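PDB 2HDO: phosphoglycolate phosphatase, which probably hydrolyses 2-phosphoglycolate to glycolate and phosphate, as a haloacid dehalogenase (HAD)-like hydrolase. Local coordinates for residues 119-122 and 123-127; 82-86 and 87-91; 93-96 and 97-101; 127-131 and 132-136. One frame throughout, in Å; residues are numbered along the deposited sequence.

Interaction 1: 119-122 and 123-127; sequences YPFM and MRMAV
P120 O takes the N-H of M123 at 3.0 Å, one of a run of i to i+3 backbone bonds that begins with M122 N to Y119 O. F121 makes the next step, R124 N to F121 O, 2.9 Å. The F121 ring is met at its edge, close to its plane, by the terminal methyl of selenomethionine M125; M125 CE is 3.4 Å from F121 CE1. M122, also selenomethionine, has its CG above one face of this ring, toward its rim. M122 O then receives M125 N at 3.1 Å. The donors M123, R124 and M125 all approach from well above the carbonyl plane. The bent chain of M122 leaves its SE 4.1 Å from M125 CG. M125 is bent at chi2 but extended at chi3 (178°), which carries CE straight on beyond M125's own SE to the edge of the phenyl ring. F92 stacks on the F121 ring from helix 88-94. Successive i to i+3 bonds are the mark of a short 3-10 helix. Here it leads into strand 125-129, the edge strand of the parallel sheet of the HAD fold.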
loop_
_atom_site.group_PDB
_atom_site.type_symbol
_atom_site.label_atom_id
_atom_site.label_comp_id
_atom_site.label_asym_id
_atom_site.label_seq_id
_atom_site.Cartn_x
_atom_site.Cartn_y
_atom_site.Cartn_z
ATOM N N TYR A 119 1.351 13.430 8.767
ATOM C CA TYR A 119 -0.098 13.477 8.546
ATOM C C TYR A 119 -0.851 13.235 9.844
ATOM O O TYR A 119 -0.657 12.209 10.509
ATOM C CB TYR A 119 -0.570 12.431 7.541
ATOM C CG TYR A 119 -0.128 12.708 6.127
ATOM C CD1 TYR A 119 -0.595 13.815 5.450
ATOM C CD2 TYR A 119 0.764 11.855 5.468
ATOM C CE1 TYR A 119 -0.174 14.091 4.176
ATOM C CE2 TYR A 119 1.185 12.140 4.157
ATOM C CZ TYR A 119 0.710 13.252 3.543
ATOM O OH TYR A 119 1.097 13.547 2.267
ATOM N N PRO A 120 -1.708 14.187 10.223
ATOM C CA PRO A 120 -2.437 14.030 11.484
ATOM C C PRO A 120 -3.242 12.729 11.589
ATOM O O PRO A 120 -3.392 12.193 12.690
ATOM C CB PRO A 120 -3.363 15.261 11.527
ATOM C CG PRO A 120 -2.759 16.253 10.569
ATOM C CD PRO A 120 -1.988 15.477 9.560
ATOM N N PHE A 121 -3.757 12.213 10.476
ATOM C CA PHE A 121 -4.569 10.986 10.568
ATOM C C PHE A 121 -3.742 9.815 11.056
ATOM O O PHE A 121 -4.277 8.875 11.604
ATOM C CB PHE A 121 -5.313 10.641 9.258
ATOM C CG PHE A 121 -4.440 10.042 8.189
ATOM C CD1 PHE A 121 -4.141 8.678 8.196
ATOM C CD2 PHE A 121 -3.931 10.823 7.181
ATOM C CE1 PHE A 121 -3.337 8.129 7.227
ATOM C CE2 PHE A 121 -3.142 10.280 6.214
ATOM C CZ PHE A 121 -2.836 8.924 6.236
HETATM N N MSE A 122 -2.413 9.876 10.909
HETATM C CA MSE A 122 -1.605 8.803 11.474
HETATM C C MSE A 122 -1.734 8.619 13.001
HETATM O O MSE A 122 -1.480 7.509 13.512
HETATM C CB MSE A 122 -0.135 8.982 11.068
HETATM C CG MSE A 122 0.070 8.954 9.583
HETATM SE SE MSE A 122 -0.126 7.136 8.858
HETATM C CE MSE A 122 1.502 6.362 9.629
HETATM N N MSE A 123 -2.128 9.669 13.725
HETATM C CA MSE A 123 -2.410 9.564 15.155
HETATM C C MSE A 123 -3.599 8.658 15.472
HETATM O O MSE A 123 -3.783 8.275 16.630
HETATM C CB MSE A 123 -2.666 10.944 15.760
HETATM C CG MSE A 123 -1.476 11.889 15.663
HETATM SE SE MSE A 123 -0.633 12.281 17.394
HETATM C CE MSE A 123 -2.126 13.257 18.189
ATOM N N ARG A 124 -4.407 8.331 14.463
ATOM C CA ARG A 124 -5.562 7.429 14.649
ATOM C C ARG A 124 -5.234 5.963 14.390
ATOM O O ARG A 124 -6.088 5.086 14.551
ATOM C CB ARG A 124 -6.709 7.808 13.729
ATOM C CG ARG A 124 -7.197 9.215 13.916
ATOM C CD ARG A 124 -8.512 9.436 13.181
ATOM N NE ARG A 124 -8.769 10.876 13.072
ATOM C CZ ARG A 124 -9.457 11.601 13.960
ATOM N NH1 ARG A 124 -10.020 11.047 15.040
ATOM N NH2 ARG A 124 -9.600 12.903 13.752
HETATM N N MSE A 125 -4.022 5.701 13.927
HETATM C CA MSE A 125 -3.608 4.356 13.606
HETATM C C MSE A 125 -3.242 3.575 14.853
HETATM O O MSE A 125 -2.384 3.977 15.628
HETATM C CB MSE A 125 -2.456 4.334 12.576
HETATM C CG MSE A 125 -2.694 5.054 11.268
HETATM SE SE MSE A 125 -4.081 4.162 10.255
HETATM C CE MSE A 125 -4.311 5.224 8.668
ATOM N N ALA A 126 -3.895 2.438 15.015
ATOM C CA ALA A 126 -3.679 1.552 16.147
ATOM C C ALA A 126 -2.458 0.660 15.955
ATOM O O ALA A 126 -1.887 0.165 16.923
ATOM C CB ALA A 126 -4.924 0.682 16.365
ATOM N N VAL A 127 -2.094 0.424 14.701
ATOM C CA VAL A 127 -0.962 -0.434 14.334
ATOM C C VAL A 127 -0.473 0.002 12.958
ATOM O O VAL A 127 -1.267 0.435 12.142
ATOM C CB VAL A 127 -1.380 -1.949 14.287
ATOM C CG1 VAL A 127 -2.412 -2.217 13.209
ATOM C CG2 VAL A 127 -0.171 -2.842 14.103
#

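Interaction 2: 82-86 and 87-91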
loop_
_atom_site.group_PDB
_atom_site.type_symbol
_atom_site.label_atom_id
_atom_site.label_comp_id
_atom_site.label_asym_id
_atom_site.label_seq_id
_atom_site.Cartn_x
_atom_site.Cartn_y
_atom_site.Cartn_z
ATOM N N ILE A 82 4.239 13.780 -3.384
ATOM C CA ILE A 82 3.190 12.813 -3.049
ATOM C C ILE A 82 2.151 13.510 -2.217
ATOM O O ILE A 82 2.450 14.089 -1.194
ATOM C CB ILE A 82 3.767 11.636 -2.290
ATOM C CG1 ILE A 82 4.794 10.912 -3.169
ATOM C CG2 ILE A 82 2.680 10.695 -1.903
ATOM C CD1 ILE A 82 5.575 9.834 -2.466
ATOM N N GLU A 83 0.917 13.481 -2.686
ATOM C CA GLU A 83 -0.182 14.065 -1.942
ATOM C C GLU A 83 -1.162 12.942 -1.629
ATOM O O GLU A 83 -1.208 11.908 -2.333
ATOM C CB GLU A 83 -0.826 15.184 -2.762
ATOM C CG GLU A 83 0.086 16.409 -3.016
ATOM C CD GLU A 83 -0.210 17.593 -2.106
ATOM N N LEU A 84 -1.951 13.132 -0.577
ATOM C CA LEU A 84 -3.109 12.253 -0.353
ATOM C C LEU A 84 -4.122 12.401 -1.483
ATOM O O LEU A 84 -4.294 13.468 -2.060
ATOM C CB LEU A 84 -3.817 12.553 0.969
ATOM C CG LEU A 84 -2.946 12.476 2.224
ATOM C CD1 LEU A 84 -3.743 13.003 3.400
ATOM C CD2 LEU A 84 -2.445 11.090 2.468
ATOM N N TYR A 85 -4.832 11.330 -1.788
ATOM C CA TYR A 85 -6.031 11.454 -2.632
ATOM C C TYR A 85 -7.055 12.349 -1.948
ATOM O O TYR A 85 -7.185 12.322 -0.731
ATOM C CB TYR A 85 -6.640 10.073 -2.846
ATOM C CG TYR A 85 -5.916 9.241 -3.886
ATOM C CD1 TYR A 85 -6.030 9.525 -5.261
ATOM C CD2 TYR A 85 -5.102 8.179 -3.518
ATOM C CE1 TYR A 85 -5.389 8.728 -6.228
ATOM C CE2 TYR A 85 -4.444 7.407 -4.467
ATOM C CZ TYR A 85 -4.581 7.683 -5.813
ATOM O OH TYR A 85 -3.932 6.918 -6.771
ATOM N N PRO A 86 -7.816 13.130 -2.732
ATOM C CA PRO A 86 -8.885 13.910 -2.108
ATOM C C PRO A 86 -9.925 12.999 -1.460
ATOM O O PRO A 86 -10.218 11.918 -1.997
ATOM C CB PRO A 86 -9.476 14.700 -3.272
ATOM C CG PRO A 86 -8.788 14.279 -4.502
ATOM C CD PRO A 86 -7.760 13.270 -4.196
ATOM N N GLY A 87 -10.426 13.429 -0.308
ATOM C CA GLY A 87 -11.430 12.714 0.461
ATOM C C GLY A 87 -10.830 11.891 1.585
ATOM O O GLY A 87 -11.529 11.503 2.513
ATOM N N ILE A 88 -9.521 11.600 1.517
ATOM C CA ILE A 88 -8.894 10.776 2.549
ATOM C C ILE A 88 -8.889 11.466 3.906
ATOM O O ILE A 88 -9.236 10.852 4.916
ATOM C CB ILE A 88 -7.453 10.386 2.113
ATOM C CG1 ILE A 88 -7.495 9.435 0.918
ATOM C CG2 ILE A 88 -6.645 9.758 3.267
ATOM C CD1 ILE A 88 -8.074 8.094 1.177
ATOM N N THR A 89 -8.551 12.752 3.957
ATOM C CA THR A 89 -8.544 13.481 5.230
ATOM C C THR A 89 -9.958 13.520 5.872
ATOM O O THR A 89 -10.103 13.328 7.092
ATOM C CB THR A 89 -7.985 14.934 5.062
ATOM O OG1 THR A 89 -8.713 15.611 4.031
ATOM C CG2 THR A 89 -6.513 14.914 4.702
ATOM N N SER A 90 -10.981 13.732 5.030
ATOM C CA SER A 90 -12.374 13.756 5.468
ATOM C C SER A 90 -12.824 12.399 5.944
ATOM O O SER A 90 -13.626 12.261 6.861
ATOM C CB SER A 90 -13.281 14.166 4.323
ATOM O OG SER A 90 -12.936 15.439 3.830
ATOM N N LEU A 91 -12.333 11.369 5.275
ATOM C CA LEU A 91 -12.676 10.016 5.647
ATOM C C LEU A 91 -12.245 9.739 7.073
ATOM O O LEU A 91 -13.003 9.208 7.863
ATOM C CB LEU A 91 -12.050 9.016 4.698
ATOM C CG LEU A 91 -12.132 7.538 5.097
ATOM C CD1 LEU A 91 -13.566 7.064 5.030
ATOM C CD2 LEU A 91 -11.194 6.705 4.236
HETATM O O HOH W 1 -7.434 14.110 1.332
#
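L84 and T89 meet methyl to methyl across the bend between strand 83-84 and helix 88-94. L84 CD1 lies 3.6 Å from T89 CG2, and the two side chains approach at a slant. T89 has CG2 anti to its carbonyl carbon, and its OG1 takes the place between N and carbonyl carbon (chi1 54°). This turns the methyl, not the hydroxyl, to the leucine. L84 CD1 only brushes I88 CG2, at 4.4 Å. I88 is directed instead at Y85. Its CG1 lies against the foot of the tyrosine, 3.9 Å from Y85 CB, and also against the carbonyl, 3.3 Å from Y85 O. The tyrosine ring leads away from this contact and meets W183 edge to face. Y85 O has two polar partners. One is a weak bond from I88 N at 3.3 Å, which closes a type II beta turn with P86 and G87 at its corners. The other is water 1, which donates to Y85 O at 2.7 Å and accepts from T89 N. The water thus ties the turn to the first turn of the helix. G87 has a positive phi (98°), as the third place of a type II turn usually does, and glycine fits it without a side chain to clash. G87 is also the N-cap residue, and its O takes L91 N at 2.9 Å. The arrangement is a strand-turn-helix junction. Strand 83-84 pairs with strand 16-17, so this is probably the return from the helical cap to the core domain of a HAD phosphatase.

Interaction 3: 93-96 and 97-101; sequences EQLP and SELRL
P96 and L99 close a type I beta turn, with L99 N bonded to P96 O at 3.1 Å (N-H...O angle 159°). The turn joins helix 88-94 to strand 100-104. It is an alpha-to-beta connection of the kind that repeats through a Rossmann-like HAD core. The inner side is apolar and close-packed. L99 CD1 reaches under the proline ring and sits 3.8 Å from P96 CD. The same methyl lies 4.0 Å from L95 CD2, so one leucine branch serves both residues. The other branch of L95 points at the strand: L95 CD1 is 4.2 Å from L101 CD2. L95 therefore forks between the residue that ends the turn and the strand residue two places on. L7 of the neighbouring strand 6-9 touches all three leucines, and F208 near the C-terminus covers P96 and L99. This face thus belongs to the apolar packing between the sheet and the C-terminal segment (L205, F208). The outer side is looser and faces solvent. S97 and E98, the two corner residues of the turn, are both exposed. E98 does reach back. Its chain bends at chi2 (83°), which folds the carboxylate over the corner toward the proline. No hydrogen bond results. The approach is one oxygen against a ring carbon, with E98 OE1 3.3 Å from P96 CB.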
loop_
_atom_site.group_PDB
_atom_site.type_symbol
_atom_site.label_atom_id
_atom_site.label_comp_id
_atom_site.label_asym_id
_atom_site.label_seq_id
_atom_site.Cartn_x
_atom_site.Cartn_y
_atom_site.Cartn_z
ATOM N N GLU A 93 -11.655 11.787 9.461
ATOM C CA GLU A 93 -12.464 12.589 10.402
ATOM C C GLU A 93 -13.798 11.931 10.725
ATOM O O GLU A 93 -14.366 12.187 11.792
ATOM C CB GLU A 93 -12.770 13.985 9.850
ATOM C CG GLU A 93 -11.609 14.778 9.267
ATOM C CD GLU A 93 -10.720 15.382 10.299
ATOM O OE1 GLU A 93 -10.823 14.971 11.473
ATOM O OE2 GLU A 93 -9.919 16.279 9.935
ATOM N N GLN A 94 -14.337 11.137 9.810
ATOM C CA GLN A 94 -15.702 10.627 9.949
ATOM C C GLN A 94 -15.770 9.148 10.370
ATOM O O GLN A 94 -16.800 8.702 10.865
ATOM C CB GLN A 94 -16.453 10.787 8.627
ATOM C CG GLN A 94 -16.644 12.219 8.101
ATOM C CD GLN A 94 -17.413 13.115 9.032
ATOM O OE1 GLN A 94 -18.383 12.692 9.676
ATOM N NE2 GLN A 94 -16.990 14.375 9.111
ATOM N N LEU A 95 -14.704 8.373 10.160
ATOM C CA LEU A 95 -14.755 6.938 10.523
ATOM C C LEU A 95 -15.068 6.790 12.034
ATOM O O LEU A 95 -14.530 7.562 12.835
ATOM C CB LEU A 95 -13.445 6.258 10.174
ATOM C CG LEU A 95 -13.262 5.886 8.679
ATOM C CD1 LEU A 95 -11.826 5.506 8.358
ATOM C CD2 LEU A 95 -14.159 4.724 8.280
ATOM N N PRO A 96 -15.958 5.849 12.436
ATOM C CA PRO A 96 -16.277 5.672 13.848
ATOM C C PRO A 96 -15.025 5.427 14.685
ATOM O O PRO A 96 -14.146 4.642 14.291
ATOM C CB PRO A 96 -17.146 4.401 13.889
ATOM C CG PRO A 96 -17.546 4.144 12.509
ATOM C CD PRO A 96 -16.681 4.899 11.568
ATOM N N SER A 97 -14.992 6.065 15.852
ATOM C CA SER A 97 -13.859 5.970 16.756
ATOM C C SER A 97 -13.704 4.573 17.366
ATOM O O SER A 97 -12.627 4.200 17.834
ATOM C CB SER A 97 -14.031 6.992 17.873
ATOM O OG SER A 97 -15.253 6.714 18.560
ATOM N N GLU A 98 -14.784 3.807 17.354
ATOM C CA GLU A 98 -14.753 2.417 17.794
ATOM C C GLU A 98 -13.877 1.499 16.904
ATOM O O GLU A 98 -13.413 0.465 17.373
ATOM C CB GLU A 98 -16.176 1.865 17.856
ATOM C CG GLU A 98 -17.089 2.609 18.868
ATOM C CD GLU A 98 -17.748 3.918 18.332
ATOM O OE1 GLU A 98 -17.518 4.331 17.156
ATOM O OE2 GLU A 98 -18.509 4.538 19.118
ATOM N N LEU A 99 -13.638 1.872 15.648
ATOM C CA LEU A 99 -12.805 1.057 14.770
ATOM C C LEU A 99 -11.359 0.979 15.221
ATOM O O LEU A 99 -10.803 1.931 15.773
ATOM C CB LEU A 99 -12.805 1.606 13.362
ATOM C CG LEU A 99 -14.066 1.375 12.595
ATOM C CD1 LEU A 99 -14.065 2.207 11.341
ATOM C CD2 LEU A 99 -14.226 -0.143 12.283
ATOM N N ARG A 100 -10.742 -0.172 14.998
ATOM C CA ARG A 100 -9.293 -0.255 15.028
ATOM C C ARG A 100 -8.773 -0.014 13.633
ATOM O O ARG A 100 -9.106 -0.752 12.700
ATOM C CB ARG A 100 -8.760 -1.591 15.585
ATOM C CG ARG A 100 -9.463 -2.158 16.775
ATOM C CD ARG A 100 -9.622 -1.293 17.994
ATOM N NE ARG A 100 -8.440 -0.544 18.418
ATOM C CZ ARG A 100 -7.454 -0.982 19.207
ATOM N NH1 ARG A 100 -7.416 -2.239 19.655
ATOM N NH2 ARG A 100 -6.480 -0.137 19.540
ATOM N N LEU A 101 -7.995 1.048 13.471
ATOM C CA LEU A 101 -7.481 1.417 12.168
ATOM C C LEU A 101 -5.985 1.070 12.125
ATOM O O LEU A 101 -5.260 1.196 13.125
ATOM C CB LEU A 101 -7.656 2.925 11.892
ATOM C CG LEU A 101 -9.081 3.497 11.945
ATOM C CD1 LEU A 101 -9.038 4.951 11.599
ATOM C CD2 LEU A 101 -10.014 2.757 11.008
#

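Interaction 4: 127-131 and 132-136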
loop_
_atom_site.group_PDB
_atom_site.type_symbol
_atom_site.label_atom_id
_atom_site.label_comp_id
_atom_site.label_asym_id
_atom_site.label_seq_id
_atom_site.Cartn_x
_atom_site.Cartn_y
_atom_site.Cartn_z
ATOM N N VAL A 127 -2.094 0.424 14.701
ATOM C CA VAL A 127 -0.962 -0.434 14.334
ATOM C C VAL A 127 -0.473 0.002 12.958
ATOM O O VAL A 127 -1.267 0.435 12.142
ATOM C CB VAL A 127 -1.380 -1.949 14.287
ATOM C CG1 VAL A 127 -2.412 -2.217 13.209
ATOM C CG2 VAL A 127 -0.171 -2.842 14.103
ATOM N N THR A 128 0.845 -0.032 12.770
ATOM C CA THR A 128 1.442 0.073 11.440
ATOM C C THR A 128 2.443 -1.079 11.311
ATOM O O THR A 128 3.268 -1.316 12.193
ATOM C CB THR A 128 2.127 1.427 11.152
ATOM O OG1 THR A 128 3.223 1.623 12.039
ATOM C CG2 THR A 128 1.144 2.600 11.311
ATOM N N ILE A 129 2.287 -1.843 10.230
ATOM C CA ILE A 129 3.201 -2.901 9.865
ATOM C C ILE A 129 3.882 -2.510 8.585
ATOM O O ILE A 129 3.217 -2.304 7.558
ATOM C CB ILE A 129 2.408 -4.212 9.629
ATOM C CG1 ILE A 129 1.771 -4.682 10.934
ATOM C CG2 ILE A 129 3.299 -5.316 9.142
ATOM C CD1 ILE A 129 2.730 -4.970 12.097
ATOM N N SER A 130 5.207 -2.415 8.657
ATOM C CA SER A 130 6.050 -2.104 7.515
ATOM C C SER A 130 6.798 -3.365 7.137
ATOM O O SER A 130 6.705 -4.406 7.808
ATOM C CB SER A 130 7.086 -1.015 7.857
ATOM O OG SER A 130 8.165 -1.512 8.686
ATOM N N ALA A 131 7.582 -3.262 6.081
ATOM C CA ALA A 131 8.396 -4.379 5.608
ATOM C C ALA A 131 9.309 -4.886 6.702
ATOM O O ALA A 131 9.615 -6.086 6.768
ATOM C CB ALA A 131 9.212 -3.940 4.407
ATOM N N ASP A 132 9.715 -3.982 7.589
ATOM C CA ASP A 132 10.669 -4.295 8.654
ATOM C C ASP A 132 10.083 -5.046 9.849
ATOM O O ASP A 132 10.818 -5.427 10.756
ATOM C CB ASP A 132 11.360 -2.990 9.117
ATOM C CG ASP A 132 12.243 -2.383 8.009
ATOM O OD1 ASP A 132 13.259 -3.023 7.655
ATOM O OD2 ASP A 132 11.920 -1.321 7.439
ATOM N N ASP A 133 8.775 -5.268 9.869
ATOM C CA ASP A 133 8.135 -5.741 11.078
ATOM C C ASP A 133 7.771 -7.225 11.072
ATOM O O ASP A 133 7.313 -7.753 12.077
ATOM C CB ASP A 133 6.890 -4.908 11.360
ATOM C CG ASP A 133 7.231 -3.482 11.675
ATOM O OD1 ASP A 133 8.108 -3.274 12.558
ATOM O OD2 ASP A 133 6.680 -2.582 11.018
ATOM N N THR A 134 7.911 -7.883 9.929
ATOM C CA THR A 134 7.745 -9.341 9.865
ATOM C C THR A 134 8.764 -9.861 8.854
ATOM O O THR A 134 9.212 -9.115 7.977
ATOM C CB THR A 134 6.331 -9.760 9.378
ATOM O OG1 THR A 134 6.250 -9.582 7.956
ATOM C CG2 THR A 134 5.244 -8.954 10.056
ATOM N N PRO A 135 9.116 -11.149 8.947
ATOM C CA PRO A 135 10.054 -11.713 7.987
ATOM C C PRO A 135 9.474 -12.083 6.616
ATOM O O PRO A 135 10.205 -12.595 5.771
ATOM C CB PRO A 135 10.549 -12.963 8.715
ATOM C CG PRO A 135 9.403 -13.395 9.491
ATOM C CD PRO A 135 8.709 -12.140 9.947
ATOM N N LYS A 136 8.193 -11.806 6.373
ATOM C CA LYS A 136 7.581 -12.135 5.100
ATOM C C LYS A 136 6.973 -10.876 4.520
ATOM O O LYS A 136 6.762 -9.893 5.222
ATOM C CB LYS A 136 6.478 -13.178 5.279
ATOM C CG LYS A 136 6.866 -14.422 6.078
ATOM C CD LYS A 136 7.457 -15.511 5.216
HETATM O O HOH W 2 6.133 -7.075 6.781
#
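S130 and D133 are joined by three hydrogen bonds. D133 OD2 takes the backbone N-H of S130 at 2.8 Å, nearly straight (168°), on its anti lone pair. The hydroxyl S130 OG donates to the same oxygen at 3.0 Å, but from well above the carboxylate plane. In return D133 N donates to S130 O at 3.0 Å. D133 has CG anti to its carbonyl carbon (chi1 -66°), which swings the carboxylate back over the serine. S130 OG is also an acceptor, from D132 N at 3.1 Å; this is an ST turn. The hydroxyl is thus used both ways, and its rotation is probably fixed. S130 O has a second partner in water 2, which donates to it at 2.9 Å. The same water lies 2.8 Å from T134 OG1 and bridges the two residues. T134 OG1 also accepts a weak bond from K136 N. I129 CG2 also comes within 4.2 Å of T134 CG2. The carboxylates have outside partners as well. R109 makes a salt bridge to D133 OD2, so that oxygen is gripped from three donors, and its negative charge is probably favoured. D132 OD2 accepts from the backbone N of R109, and T128 OG1 is bonded to the R109 guanidinium. The turn follows edge strand 125-129, which pairs with strand 100-104. Helix 109-116 meets it through R109 and L112, and helix 142-150 packs on I129 and T134.

Overall arrangement
Along the chain the order is interaction 2, 3, 1, 4. Interactions 2 and 3 sit at the two ends of helix 88-94, with centres about 16 Å apart. Interaction 3 then feeds strand 100-104, and interactions 1 and 4 lie at the two ends of the neighbouring strand 125-129, sharing V127. Interactions 1 and 3 are the closest pair, at about 11 Å between centres, and are linked across the sheet by A126 and L101. Interaction 1 also touches interaction 2 through Y119 and F121 on L84. Interactions 2 and 4 are farthest, at about 24 Å between centres. Interaction 2 leads in from the antiparallel pair 16-17 and 83-84, the probable cap return; the others border neighbouring strands of the parallel sheet.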